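Local coordinates for erythropoietin (Homo sapiens, PDB 1EER), which acts as a secreted cytokine hormone that binds and dimerises the erythropoietin receptor, activates JAK2 and so regulates red blood cell production, at residues L5-R10 / R110-Q115; E37-P42 / Q78-K83. The protein carries 5 engineered substitutions. One frame throughout, in Å; residues are numbered along the deposited sequence.

Contact 1: residues L5-R10 / R110-Q115; sequences LICDSR and RALGAQ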
ATOM      1  N   LEU A   5      11.904   7.482  -7.770  1.00 37.83           N
ATOM      2  CA  LEU A   5      10.676   7.510  -6.977  1.00 28.97           C
ATOM      3  C   LEU A   5       9.564   6.479  -7.151  1.00 26.23           C
ATOM      4  O   LEU A   5       9.117   5.908  -6.162  1.00 26.27           O
ATOM      5  CB  LEU A   5      10.077   8.913  -7.036  1.00 29.00           C
ATOM      6  CG  LEU A   5      10.968   9.981  -6.391  1.00 30.86           C
ATOM      7  CD1 LEU A   5      11.825  10.635  -7.459  1.00 33.15           C
ATOM      8  CD2 LEU A   5      10.127  11.017  -5.696  1.00 20.44           C
ATOM      9  N   ILE A   6       9.091   6.231  -8.366  1.00 25.47           N
ATOM     10  CA  ILE A   6       8.014   5.253  -8.511  1.00 26.27           C
ATOM     11  C   ILE A   6       8.527   3.826  -8.428  1.00 24.08           C
ATOM     12  O   ILE A   6       7.759   2.895  -8.197  1.00 22.73           O
ATOM     13  CB  ILE A   6       7.214   5.441  -9.829  1.00 21.54           C
ATOM     14  CG1 ILE A   6       5.775   4.964  -9.615  1.00 21.29           C
ATOM     15  CG2 ILE A   6       7.874   4.698 -10.972  1.00 19.03           C
ATOM     16  CD1 ILE A   6       4.858   5.190 -10.808  1.00 24.71           C
ATOM     17  N   CYS A   7       9.834   3.665  -8.605  1.00 23.62           N
ATOM     18  CA  CYS A   7      10.453   2.351  -8.538  1.00 21.28           C
ATOM     19  C   CYS A   7      10.642   1.908  -7.099  1.00 22.16           C
ATOM     20  O   CYS A   7      11.154   0.820  -6.834  1.00 22.63           O
ATOM     21  CB  CYS A   7      11.786   2.367  -9.274  1.00 21.29           C
ATOM     22  SG  CYS A   7      11.515   2.423 -11.065  1.00 21.40           S
ATOM     23  N   ASP A   8      10.236   2.766  -6.170  1.00 24.36           N
ATOM     24  CA  ASP A   8      10.329   2.450  -4.757  1.00 20.23           C
ATOM     25  C   ASP A   8       8.940   1.955  -4.383  1.00 24.86           C
ATOM     26  O   ASP A   8       7.993   2.736  -4.266  1.00 21.72           O
ATOM     27  CB  ASP A   8      10.700   3.692  -3.951  1.00 22.19           C
ATOM     28  CG  ASP A   8      10.812   3.414  -2.462  1.00 28.20           C
ATOM     29  OD1 ASP A   8      10.012   2.618  -1.925  1.00 30.62           O
ATOM     30  OD2 ASP A   8      11.705   3.995  -1.818  1.00 32.91           O
ATOM     31  N   SER A   9       8.826   0.643  -4.228  1.00 23.59           N
ATOM     32  CA  SER A   9       7.562   0.013  -3.889  1.00 28.09           C
ATOM     33  C   SER A   9       6.717   0.787  -2.872  1.00 28.51           C
ATOM     34  O   SER A   9       5.530   1.040  -3.102  1.00 28.04           O
ATOM     35  CB  SER A   9       7.821  -1.401  -3.367  1.00 23.93           C
ATOM     36  OG  SER A   9       7.754  -2.335  -4.424  1.00 32.05           O
ATOM     37  N   ARG A  10       7.332   1.154  -1.750  1.00 26.79           N
ATOM     38  CA  ARG A  10       6.643   1.874  -0.679  1.00 25.69           C
ATOM     39  C   ARG A  10       6.019   3.176  -1.158  1.00 24.29           C
ATOM     40  O   ARG A  10       4.967   3.593  -0.659  1.00 20.68           O
ATOM     41  CB  ARG A  10       7.614   2.189   0.467  1.00 33.46           C
ATOM     42  CG  ARG A  10       8.305   0.986   1.108  1.00 37.08           C
ATOM     43  CD  ARG A  10       7.772  -0.345   0.615  1.00 40.44           C
ATOM     44  NE  ARG A  10       7.028  -1.061   1.645  1.00 48.51           N
ATOM     45  CZ  ARG A  10       6.213  -2.081   1.394  1.00 52.47           C
ATOM     46  NH1 ARG A  10       6.038  -2.503   0.146  1.00 51.87           N
ATOM     47  NH2 ARG A  10       5.571  -2.679   2.390  1.00 49.61           N
ATOM     48  N   ARG A 110       5.233   9.374 -15.976  1.00 25.19           N
ATOM     49  CA  ARG A 110       5.904  10.053 -17.070  1.00 22.19           C
ATOM     50  C   ARG A 110       7.404   9.956 -16.902  1.00 16.35           C
ATOM     51  O   ARG A 110       8.122   9.663 -17.845  1.00 21.07           O
ATOM     52  CB  ARG A 110       5.482  11.522 -17.107  1.00 21.86           C
ATOM     53  CG  ARG A 110       6.354  12.392 -17.983  1.00 25.25           C
ATOM     54  CD  ARG A 110       5.831  13.812 -18.007  1.00 26.24           C
ATOM     55  NE  ARG A 110       4.379  13.837 -18.125  1.00 28.66           N
ATOM     56  CZ  ARG A 110       3.598  14.694 -17.482  1.00 29.47           C
ATOM     57  NH1 ARG A 110       4.136  15.597 -16.675  1.00 32.80           N
ATOM     58  NH2 ARG A 110       2.284  14.646 -17.643  1.00 27.27           N
ATOM     59  N   ALA A 111       7.876  10.216 -15.693  1.00 25.07           N
ATOM     60  CA  ALA A 111       9.302  10.159 -15.411  1.00 24.57           C
ATOM     61  C   ALA A 111       9.790   8.762 -15.722  1.00 26.81           C
ATOM     62  O   ALA A 111      10.948   8.570 -16.074  1.00 29.26           O
ATOM     63  CB  ALA A 111       9.561  10.496 -13.957  1.00 23.86           C
ATOM     64  N   LEU A 112       8.891   7.793 -15.591  1.00 28.32           N
ATOM     65  CA  LEU A 112       9.205   6.399 -15.868  1.00 27.83           C
ATOM     66  C   LEU A 112       9.285   6.156 -17.379  1.00 30.21           C
ATOM     67  O   LEU A 112       9.756   5.111 -17.827  1.00 36.16           O
ATOM     68  CB  LEU A 112       8.132   5.495 -15.250  1.00 34.24           C
ATOM     69  CG  LEU A 112       8.505   4.178 -14.554  1.00 29.00           C
ATOM     70  CD1 LEU A 112       7.416   3.177 -14.838  1.00 19.91           C
ATOM     71  CD2 LEU A 112       9.855   3.650 -15.026  1.00 26.99           C
ATOM     72  N   GLY A 113       8.816   7.121 -18.162  1.00 28.46           N
ATOM     73  CA  GLY A 113       8.866   6.991 -19.607  1.00 24.24           C
ATOM     74  C   GLY A 113       7.573   6.500 -20.211  1.00 22.77           C
ATOM     75  O   GLY A 113       7.497   6.286 -21.422  1.00 22.55           O
ATOM     76  N   ALA A 114       6.559   6.341 -19.360  1.00 22.62           N
ATOM     77  CA  ALA A 114       5.236   5.859 -19.760  1.00 21.55           C
ATOM     78  C   ALA A 114       4.547   6.705 -20.824  1.00 23.54           C
ATOM     79  O   ALA A 114       4.005   6.166 -21.795  1.00 20.52           O
ATOM     80  CB  ALA A 114       4.337   5.751 -18.537  1.00 16.35           C
ATOM     81  N   GLN A 115       4.553   8.023 -20.640  1.00 20.46           N
ATOM     82  CA  GLN A 115       3.915   8.908 -21.602  1.00 20.43           C
ATOM     83  C   GLN A 115       4.630   8.910 -22.949  1.00 19.49           C
ATOM     84  O   GLN A 115       3.991   8.929 -23.999  1.00 20.14           O
ATOM     85  CB  GLN A 115       3.846  10.334 -21.066  1.00 22.92           C
ATOM     86  CG  GLN A 115       3.118  11.254 -22.025  1.00 19.76           C
ATOM     87  CD  GLN A 115       3.088  12.676 -21.554  1.00 23.29           C
ATOM     88  OE1 GLN A 115       4.097  13.212 -21.090  1.00 24.89           O
ATOM     89  NE2 GLN A 115       1.931  13.305 -21.670  1.00 23.42           N
TER
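Ile6 and Leu112 carry this small contact by apolar packing. The branch methyl CG2 of Ile6 meets CG of Leu112 at 3.7 Å. CD1 of Leu112 lies a little farther from the same methyl. The two side chains cross at about a right angle, so the touch is confined to one methyl rather than spread along both chains. In Ile6, CG1 stands anti to the backbone N (chi1 -151°). This leaves CG2 between the backbone N and the carbonyl carbon, on the side facing Leu112. Ile6 also packs on Leu108 and Leu109 of helix 91-111, and Leu112 on Tyr156 and Ala160 of helix 138-161.

Sulfur adds a looser touch. SG of Cys7 lies 4.5 Å from CD2 of Leu112. The same SG forms the disulfide with Cys161, which probably helps to hold the sulfur beside the leucine.

Polar bonds shape each segment separately. Asp8 is the N-cap of helix 9-25, and its OD1 accepts a weak bond from Arg10 N at 3.1 Å. Its OD2 is taken by a polar side chain of another protein in the complex. Gly113, with positive phi (97°), is the first residue to leave the helical angles and forms a Schellman motif. Gly113 N donates to Arg110 O at 2.7 Å. Gly113 is also the N-cap of helix 114-120.

In this four-helix cytokine the contact brings the entry to the first helix against the turn that follows the third. Its chemistry is purely apolar, so it rests on van der Waals packing, with no directional bond to set its angle. The neighbouring disulfide ties 5-10 to the end of helix 138-161, not to 110-115.

Contact 2: residues E37-P42 / Q78-K83; sequences EKITVP and QALLVK. Engineered in segment 37-42: Lys38 (natural residue Asn). Engineered in segment 78-83: Lys83 (natural residue Asn).
OE2 of Glu37 forms a salt bridge with Arg76 of helix 56-82, while the carboxylate rests against Leu80, one turn further along that helix. The setting is a four-helix-bundle cytokine. Here strand 34-41, in the long link between the first two long helices, runs past the end of helix 56-82.

Leu80 is the centre of the contact. Its two methyls both come close to the acid: CD2 lies 3.7 Å from OE1 of Glu37, and CD1 is equally near the CD atom of that carboxylate. These are van der Waals touches. Glu37 crosses Leu80 obliquely, with its chain extended beyond CG (chi2 -166°). The salt bridge to Arg76 probably helps to hold the carboxylate in this position.

Ile39 and Leu80 reach toward each other tip to tip, methyl on methyl. Ile39 also packs on Ala73, further back along the same helix. The isoleucine keeps CG1 beside its backbone N (chi1 -57°), with CG2 anti to that N. CD1 then extends toward the leucine.

The backbone of this strand pairs with strand 133-137 in a two-stranded antiparallel sheet. Backbone hydrogen bonds join Ile39 with Ala135 and Val41 with Ile133. Beyond them Pro42 packs on Leu70 and on Val144 and Phe148 of helix 138-161. On the helix side, Val82 N donates to Gln78 O at 2.9 Å in the last turn. The apolar end of the contact is a meeting of two methyl tips, with Ile39 CD1 3.7 Å from Leu80 CD1.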
ATOM      1  N   GLU A  37     -25.337   9.523 -13.441  1.00 35.89           N
ATOM      2  CA  GLU A  37     -24.915   9.561 -14.834  1.00 30.96           C
ATOM      3  C   GLU A  37     -23.824   8.509 -15.033  1.00 26.38           C
ATOM      4  O   GLU A  37     -23.219   8.040 -14.069  1.00 26.20           O
ATOM      5  CB  GLU A  37     -24.387  10.960 -15.198  1.00 30.50           C
ATOM      6  CG  GLU A  37     -22.875  11.075 -15.329  1.00 33.93           C
ATOM      7  CD  GLU A  37     -22.395  12.517 -15.348  1.00 42.14           C
ATOM      8  OE1 GLU A  37     -23.154  13.407 -14.907  1.00 42.50           O
ATOM      9  OE2 GLU A  37     -21.254  12.760 -15.801  1.00 43.70           O
ATOM     10  N   LYS A  38     -23.583   8.134 -16.282  1.00 24.57           N
ATOM     11  CA  LYS A  38     -22.556   7.147 -16.590  1.00 28.91           C
ATOM     12  C   LYS A  38     -21.189   7.792 -16.871  1.00 26.47           C
ATOM     13  O   LYS A  38     -20.994   8.449 -17.899  1.00 26.71           O
ATOM     14  CB  LYS A  38     -22.976   6.300 -17.798  1.00 29.04           C
ATOM     15  CG  LYS A  38     -24.442   5.878 -17.801  1.00 35.54           C
ATOM     16  CD  LYS A  38     -25.264   6.631 -18.863  1.00 43.45           C
ATOM     17  CE  LYS A  38     -24.713   8.041 -19.173  1.00 46.59           C
ATOM     18  NZ  LYS A  38     -25.403   9.155 -18.444  1.00 34.61           N
ATOM     19  N   ILE A  39     -20.251   7.607 -15.947  1.00 26.55           N
ATOM     20  CA  ILE A  39     -18.906   8.146 -16.106  1.00 22.45           C
ATOM     21  C   ILE A  39     -18.032   7.069 -16.741  1.00 27.16           C
ATOM     22  O   ILE A  39     -17.885   5.971 -16.197  1.00 27.55           O
ATOM     23  CB  ILE A  39     -18.297   8.555 -14.741  1.00 19.56           C
ATOM     24  CG1 ILE A  39     -19.214   9.566 -14.057  1.00 21.88           C
ATOM     25  CG2 ILE A  39     -16.891   9.128 -14.935  1.00 17.74           C
ATOM     26  CD1 ILE A  39     -18.582  10.281 -12.886  1.00 25.45           C
ATOM     27  N   THR A  40     -17.468   7.378 -17.903  1.00 25.07           N
ATOM     28  CA  THR A  40     -16.607   6.435 -18.600  1.00 26.11           C
ATOM     29  C   THR A  40     -15.356   6.158 -17.765  1.00 27.28           C
ATOM     30  O   THR A  40     -14.756   7.069 -17.205  1.00 27.50           O
ATOM     31  CB  THR A  40     -16.192   6.991 -19.967  1.00 29.35           C
ATOM     32  OG1 THR A  40     -17.366   7.307 -20.725  1.00 33.07           O
ATOM     33  CG2 THR A  40     -15.351   5.969 -20.728  1.00 29.65           C
ATOM     34  N   VAL A  41     -14.961   4.896 -17.683  1.00 24.73           N
ATOM     35  CA  VAL A  41     -13.793   4.523 -16.894  1.00 23.09           C
ATOM     36  C   VAL A  41     -12.916   3.584 -17.700  1.00 23.03           C
ATOM     37  O   VAL A  41     -13.350   3.038 -18.710  1.00 28.16           O
ATOM     38  CB  VAL A  41     -14.222   3.826 -15.585  1.00 21.89           C
ATOM     39  CG1 VAL A  41     -14.841   4.846 -14.644  1.00 21.39           C
ATOM     40  CG2 VAL A  41     -15.222   2.716 -15.884  1.00 17.12           C
ATOM     41  N   PRO A  42     -11.663   3.383 -17.277  1.00 23.42           N
ATOM     42  CA  PRO A  42     -10.868   2.466 -18.099  1.00 23.00           C
ATOM     43  C   PRO A  42     -11.191   1.005 -17.776  1.00 19.13           C
ATOM     44  O   PRO A  42     -11.941   0.712 -16.844  1.00 19.27           O
ATOM     45  CB  PRO A  42      -9.423   2.838 -17.759  1.00 19.39           C
ATOM     46  CG  PRO A  42      -9.501   3.451 -16.378  1.00 17.63           C
ATOM     47  CD  PRO A  42     -10.913   3.906 -16.120  1.00 14.54           C
ATOM     48  N   GLN A  78     -15.585  14.354  -8.755  1.00 20.13           N
ATOM     49  CA  GLN A  78     -15.355  15.418  -7.791  1.00 24.96           C
ATOM     50  C   GLN A  78     -16.320  16.590  -8.005  1.00 21.82           C
ATOM     51  O   GLN A  78     -16.909  17.104  -7.055  1.00 24.37           O
ATOM     52  CB  GLN A  78     -13.909  15.898  -7.904  1.00 22.83           C
ATOM     53  CG  GLN A  78     -13.555  17.052  -6.994  1.00 26.75           C
ATOM     54  CD  GLN A  78     -12.202  17.630  -7.324  1.00 25.97           C
ATOM     55  OE1 GLN A  78     -11.821  17.712  -8.488  1.00 25.30           O
ATOM     56  NE2 GLN A  78     -11.460  18.031  -6.298  1.00 29.17           N
ATOM     57  N   ALA A  79     -16.489  17.009  -9.253  1.00 26.85           N
ATOM     58  CA  ALA A  79     -17.384  18.124  -9.560  1.00 29.60           C
ATOM     59  C   ALA A  79     -18.845  17.734  -9.368  1.00 32.36           C
ATOM     60  O   ALA A  79     -19.669  18.559  -8.978  1.00 31.97           O
ATOM     61  CB  ALA A  79     -17.157  18.598 -10.978  1.00 27.19           C
ATOM     62  N   LEU A  80     -19.166  16.477  -9.657  1.00 29.08           N
ATOM     63  CA  LEU A  80     -20.528  15.995  -9.495  1.00 34.27           C
ATOM     64  C   LEU A  80     -20.873  16.003  -8.011  1.00 35.66           C
ATOM     65  O   LEU A  80     -22.026  16.208  -7.619  1.00 35.57           O
ATOM     66  CB  LEU A  80     -20.653  14.574 -10.045  1.00 34.84           C
ATOM     67  CG  LEU A  80     -21.114  14.438 -11.495  1.00 29.61           C
ATOM     68  CD1 LEU A  80     -20.968  12.996 -11.947  1.00 26.80           C
ATOM     69  CD2 LEU A  80     -22.554  14.889 -11.604  1.00 30.41           C
ATOM     70  N   LEU A  81     -19.851  15.784  -7.192  1.00 37.18           N
ATOM     71  CA  LEU A  81     -20.008  15.757  -5.747  1.00 37.36           C
ATOM     72  C   LEU A  81     -20.088  17.161  -5.169  1.00 41.49           C
ATOM     73  O   LEU A  81     -20.801  17.388  -4.193  1.00 45.97           O
ATOM     74  CB  LEU A  81     -18.841  15.012  -5.103  1.00 32.05           C
ATOM     75  CG  LEU A  81     -19.126  14.404  -3.734  1.00 27.97           C
ATOM     76  CD1 LEU A  81     -20.265  13.416  -3.859  1.00 28.93           C
ATOM     77  CD2 LEU A  81     -17.868  13.720  -3.187  1.00 24.61           C
ATOM     78  N   VAL A  82     -19.352  18.101  -5.758  1.00 42.45           N
ATOM     79  CA  VAL A  82     -19.374  19.475  -5.267  1.00 43.44           C
ATOM     80  C   VAL A  82     -20.799  20.004  -5.372  1.00 45.07           C
ATOM     81  O   VAL A  82     -21.227  20.838  -4.579  1.00 45.93           O
ATOM     82  CB  VAL A  82     -18.411  20.388  -6.068  1.00 43.46           C
ATOM     83  CG1 VAL A  82     -19.047  20.823  -7.379  1.00 43.29           C
ATOM     84  CG2 VAL A  82     -18.043  21.593  -5.234  1.00 44.36           C
ATOM     85  N   LYS A  83     -21.532  19.495  -6.355  1.00 45.08           N
ATOM     86  CA  LYS A  83     -22.915  19.889  -6.567  1.00 45.87           C
ATOM     87  C   LYS A  83     -23.840  19.020  -5.724  1.00 45.04           C
ATOM     88  O   LYS A  83     -23.592  17.828  -5.539  1.00 45.67           O
ATOM     89  CB  LYS A  83     -23.287  19.738  -8.045  1.00 46.28           C
ATOM     90  CG  LYS A  83     -22.211  20.210  -9.011  1.00 54.68           C
ATOM     91  CD  LYS A  83     -21.984  21.717  -8.905  1.00 52.21           C
ATOM     92  CE  LYS A  83     -21.671  22.332 -10.265  1.00 51.03           C
ATOM     93  NZ  LYS A  83     -22.569  21.802 -11.337  1.00 50.50           N
TER

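From the N terminus, the chain passes through 5-10 into helix 9-25 and then reaches strand 34-41. After helix 56-82 starts its long run, its last turn returns to that strand, and contact 2 closes the shorter loop. Helix 91-111 follows, and the turn after it comes back to 5-10 to close contact 1. Contact 2 is therefore nested inside the loop of contact 1. The two sites do not touch: their centres are about 27 Å apart, on opposite sides of the centre of the chain. Contact 1 joins the entry to the first long helix with the turn after the third, at one end of the bundle. Contact 2 ties the small sheet to the second long helix near the other.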